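Local atomic coordinates of probable tautomerase HP_0924 (Helicobacter pylori, PDB entry 3M21), a protein that is a probable tautomerase of the MIF clan, a small beta-alpha protein whose six copies assemble into a hexamer. Residues 13-16 and 17-20; 56-59 and 60-64. All coordinates share one frame; numbering follows the deposited sequence.

Contact 1: residues 13-16 and 17-20; sequences GPTN and EQKQ
The Thr15 and Gln18 side chains cross at a slant, each bonded to the other's backbone N. Gln18 N donates to Thr15 OG1 over 3.1 Å, and in return Thr15 N gives its hydrogen to Gln18 OE1 at 2.8 Å. The second bond is nearly straight (166° at the hydrogen) and lies in the plane of the Gln18 amide, on a lone pair of OE1. Thr15 OG1 sits between its backbone N and carbonyl carbon (chi1 61°), which brings the oxygen within reach of Gln18 N; with CG beside the backbone N and the chain extended beyond it, the Gln18 carbonyl reaches Pro14 CA, 3.2 Å from OE1. This reciprocal pair is a capping box, with Thr15 as N-cap of helix 16-34, which follows strand 2-7 in this beta-alpha-beta fold. Lys19 N closes the first turn on Thr15 O at 2.9 Å, and Gln20 N to Asn16 O continues the helical pattern. Asn16 and Lys19 run side by side in the same direction. A water donates to Asn16 OD1 and accepts a weak bond from Lys19 NZ. The Lys19 chain is stretched out, its CG passing 3.1 Å from Thr15 O and its CE 3.4 Å from Pro14 O; its ammonium forms a salt bridge with Glu47 and a hydrogen bond to Asn52 OD1 of a second subunit. Pro14, after a cis peptide bond, and Gln18 both pack on Leu34 of a third subunit.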
# COMPACT_ATOMS: atom_id res chain seq x y z
N GLY F 13 -9.37 -16.71 -14.18
CA GLY F 13 -9.70 -15.32 -13.91
C GLY F 13 -8.71 -14.65 -12.98
O GLY F 13 -7.84 -15.30 -12.40
N PRO F 14 -8.80 -13.32 -12.82
CA PRO F 14 -9.77 -12.44 -13.48
C PRO F 14 -9.31 -12.06 -14.88
O PRO F 14 -8.13 -11.79 -15.11
CB PRO F 14 -9.82 -11.24 -12.55
CG PRO F 14 -8.41 -11.12 -12.12
CD PRO F 14 -8.05 -12.56 -11.79
N THR F 15 -10.26 -12.01 -15.81
CA THR F 15 -9.95 -11.64 -17.19
C THR F 15 -9.81 -10.13 -17.32
O THR F 15 -10.07 -9.41 -16.36
CB THR F 15 -11.05 -12.12 -18.14
OG1 THR F 15 -12.29 -11.50 -17.78
CG2 THR F 15 -11.22 -13.63 -18.03
N ASN F 16 -9.40 -9.66 -18.49
CA ASN F 16 -9.26 -8.22 -18.68
C ASN F 16 -10.64 -7.59 -18.59
O ASN F 16 -10.80 -6.47 -18.11
CB ASN F 16 -8.64 -7.91 -20.04
CG ASN F 16 -7.21 -8.41 -20.15
OD1 ASN F 16 -6.46 -8.38 -19.16
ND2 ASN F 16 -6.82 -8.86 -21.34
N GLU F 17 -11.64 -8.33 -19.05
CA GLU F 17 -13.02 -7.86 -19.01
C GLU F 17 -13.46 -7.70 -17.56
O GLU F 17 -14.07 -6.70 -17.19
CB GLU F 17 -13.93 -8.87 -19.72
CG GLU F 17 -15.41 -8.60 -19.52
CD GLU F 17 -15.88 -7.37 -20.27
OE1 GLU F 17 -15.22 -6.31 -20.17
OE2 GLU F 17 -16.93 -7.45 -20.95
N GLN F 18 -13.14 -8.70 -16.74
CA GLN F 18 -13.52 -8.62 -15.34
C GLN F 18 -12.74 -7.55 -14.60
O GLN F 18 -13.27 -6.92 -13.69
CB GLN F 18 -13.33 -9.97 -14.66
CG GLN F 18 -14.25 -11.04 -15.22
CD GLN F 18 -13.90 -12.41 -14.72
OE1 GLN F 18 -12.74 -12.81 -14.74
NE2 GLN F 18 -14.91 -13.15 -14.27
N LYS F 19 -11.48 -7.35 -14.98
CA LYS F 19 -10.67 -6.32 -14.35
C LYS F 19 -11.29 -4.98 -14.71
O LYS F 19 -11.35 -4.06 -13.90
CB LYS F 19 -9.23 -6.35 -14.84
CG LYS F 19 -8.45 -7.61 -14.47
CD LYS F 19 -7.08 -7.54 -15.11
CE LYS F 19 -6.41 -8.88 -15.20
NZ LYS F 19 -5.03 -8.73 -15.73
N GLN F 20 -11.76 -4.88 -15.95
CA GLN F 20 -12.38 -3.65 -16.42
C GLN F 20 -13.67 -3.42 -15.63
O GLN F 20 -13.99 -2.29 -15.27
CB GLN F 20 -12.64 -3.74 -17.93
CG GLN F 20 -13.19 -2.49 -18.58
CD GLN F 20 -13.28 -2.61 -20.09
OE1 GLN F 20 -14.05 -1.90 -20.74
NE2 GLN F 20 -12.49 -3.52 -20.67
O HOH W 1 -3.45 -8.88 -18.50

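Contact 2: residues 56-59 and 60-64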
# COMPACT_ATOMS: atom_id res chain seq x y z
N GLY F 56 -5.94 -15.97 8.12
CA GLY F 56 -6.07 -16.89 9.24
C GLY F 56 -4.81 -17.69 9.52
O GLY F 56 -4.86 -18.71 10.19
N GLY F 57 -3.67 -17.22 9.00
CA GLY F 57 -2.42 -17.91 9.22
C GLY F 57 -2.09 -19.01 8.21
O GLY F 57 -1.14 -19.76 8.41
N GLU F 58 -2.88 -19.11 7.15
CA GLU F 58 -2.66 -20.14 6.13
C GLU F 58 -2.64 -19.51 4.75
O GLU F 58 -3.47 -18.64 4.46
CB GLU F 58 -3.76 -21.19 6.18
CG GLU F 58 -3.67 -22.15 7.36
CD GLU F 58 -2.41 -22.99 7.31
OE1 GLU F 58 -1.79 -23.07 6.22
OE2 GLU F 58 -2.05 -23.58 8.35
N SER F 59 -1.72 -19.94 3.88
CA SER F 59 -1.67 -19.38 2.53
C SER F 59 -2.95 -19.76 1.78
O SER F 59 -3.58 -20.77 2.11
CB SER F 59 -0.45 -19.91 1.76
OG SER F 59 -0.61 -21.28 1.40
N VAL F 60 -3.35 -18.95 0.81
CA VAL F 60 -4.56 -19.24 0.04
C VAL F 60 -4.42 -20.54 -0.76
O VAL F 60 -5.41 -21.21 -1.04
CB VAL F 60 -4.92 -18.07 -0.91
CG1 VAL F 60 -6.06 -18.47 -1.85
CG2 VAL F 60 -5.36 -16.85 -0.09
N HIS F 61 -3.19 -20.89 -1.11
CA HIS F 61 -2.96 -22.13 -1.86
C HIS F 61 -3.44 -23.29 -0.99
O HIS F 61 -4.12 -24.21 -1.47
CB HIS F 61 -1.46 -22.30 -2.17
CG HIS F 61 -1.12 -23.62 -2.79
ND1 HIS F 61 -1.55 -23.99 -4.04
CD2 HIS F 61 -0.37 -24.66 -2.33
CE1 HIS F 61 -1.09 -25.20 -4.33
NE2 HIS F 61 -0.37 -25.62 -3.30
N HIS F 62 -3.11 -23.22 0.29
CA HIS F 62 -3.48 -24.24 1.26
C HIS F 62 -4.98 -24.25 1.51
O HIS F 62 -5.61 -25.31 1.55
CB HIS F 62 -2.71 -24.02 2.56
CG HIS F 62 -3.04 -25.01 3.64
ND1 HIS F 62 -4.08 -24.82 4.53
CD2 HIS F 62 -2.49 -26.21 3.95
CE1 HIS F 62 -4.15 -25.86 5.34
NE2 HIS F 62 -3.20 -26.71 5.01
N LEU F 63 -5.56 -23.06 1.68
CA LEU F 63 -7.00 -22.95 1.92
C LEU F 63 -7.82 -23.50 0.76
O LEU F 63 -8.88 -24.08 0.96
CB LEU F 63 -7.39 -21.49 2.17
CG LEU F 63 -6.86 -20.85 3.46
CD1 LEU F 63 -7.25 -19.39 3.48
CD2 LEU F 63 -7.43 -21.56 4.69
N ARG F 64 -7.32 -23.32 -0.46
CA ARG F 64 -8.05 -23.78 -1.63
C ARG F 64 -8.02 -25.29 -1.83
O ARG F 64 -8.66 -25.81 -2.75
CB ARG F 64 -7.55 -23.06 -2.87
CG ARG F 64 -8.02 -21.62 -2.93
CD ARG F 64 -7.62 -20.96 -4.23
NE ARG F 64 -8.08 -19.57 -4.29
CZ ARG F 64 -7.67 -18.70 -5.21
NH1 ARG F 64 -6.79 -19.08 -6.14
NH2 ARG F 64 -8.13 -17.45 -5.21
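Glu58 lays its carboxylate over one face of the His62 ring. OE1 stands 3.3 Å above the ring plane, displaced toward the rim, and the two planes are 30° apart, so the groups are stacked at a slant. The nearest ring atom, ND1, is 3.3 Å from Glu58 OE1, but the angle is too poor for a hydrogen bond; if His62 were protonated, the carboxylate would probably steady its charge from above. A chain bent at chi2 (-63°) folds Glu58 back over the ring, while its CB meets Leu63 CD2 at 4.0 Å. His62 has its ring anti to the backbone N (chi1 179°), which lays it beneath the Glu58 carboxylate.

From Gly57 to Ser59 the backbone is held by Gln20 of a fourth subunit, which uses both ends of its amide, NE2 donating to Gly57 O and OE1 taking the hydrogen of Ser59 N; Ile23 of that subunit packs on Ser59. The carbonyl of Ser59 makes a firmer grip than its hydroxyl: Leu63 N donates to Ser59 O at 3.1 Å. His62 N adds two weak bonds, one to Ser59 O and one, at 3.4 Å, to Ser59 OG. Leu63 CG also rests against the same carbonyl, 3.5 Å from Ser59 O. Farther along, Arg64 reaches Val8 O and Pro9 O through its guanidinium. Ser59 is thus the N-cap of the short helix 60-63, a serine cap at the step from strand 58-59, the second strand of a small antiparallel hairpin, into a C-terminal helical turn.

In the fold
Both contacts are helix starts with a hydroxyl residue at the N-cap, the capping reciprocal in contact 1 and the hydroxyl bond weak in contact 2: contact 1 opens the long helix 16-34, contact 2 the short helix 60-63 near the end of the chain. Within one chain they stay apart, their centres 23 Å from each other and their nearest atoms about 7 Å, without touching. Contact 1 lies about 10 Å from the centre of the chain and contact 2 about 18 Å, out on the C-terminal arm. The assembly brings the two regions together between copies, with Gln20 an interface residue for both contacts. The capped turns therefore take part in subunit interfaces of the hexamer.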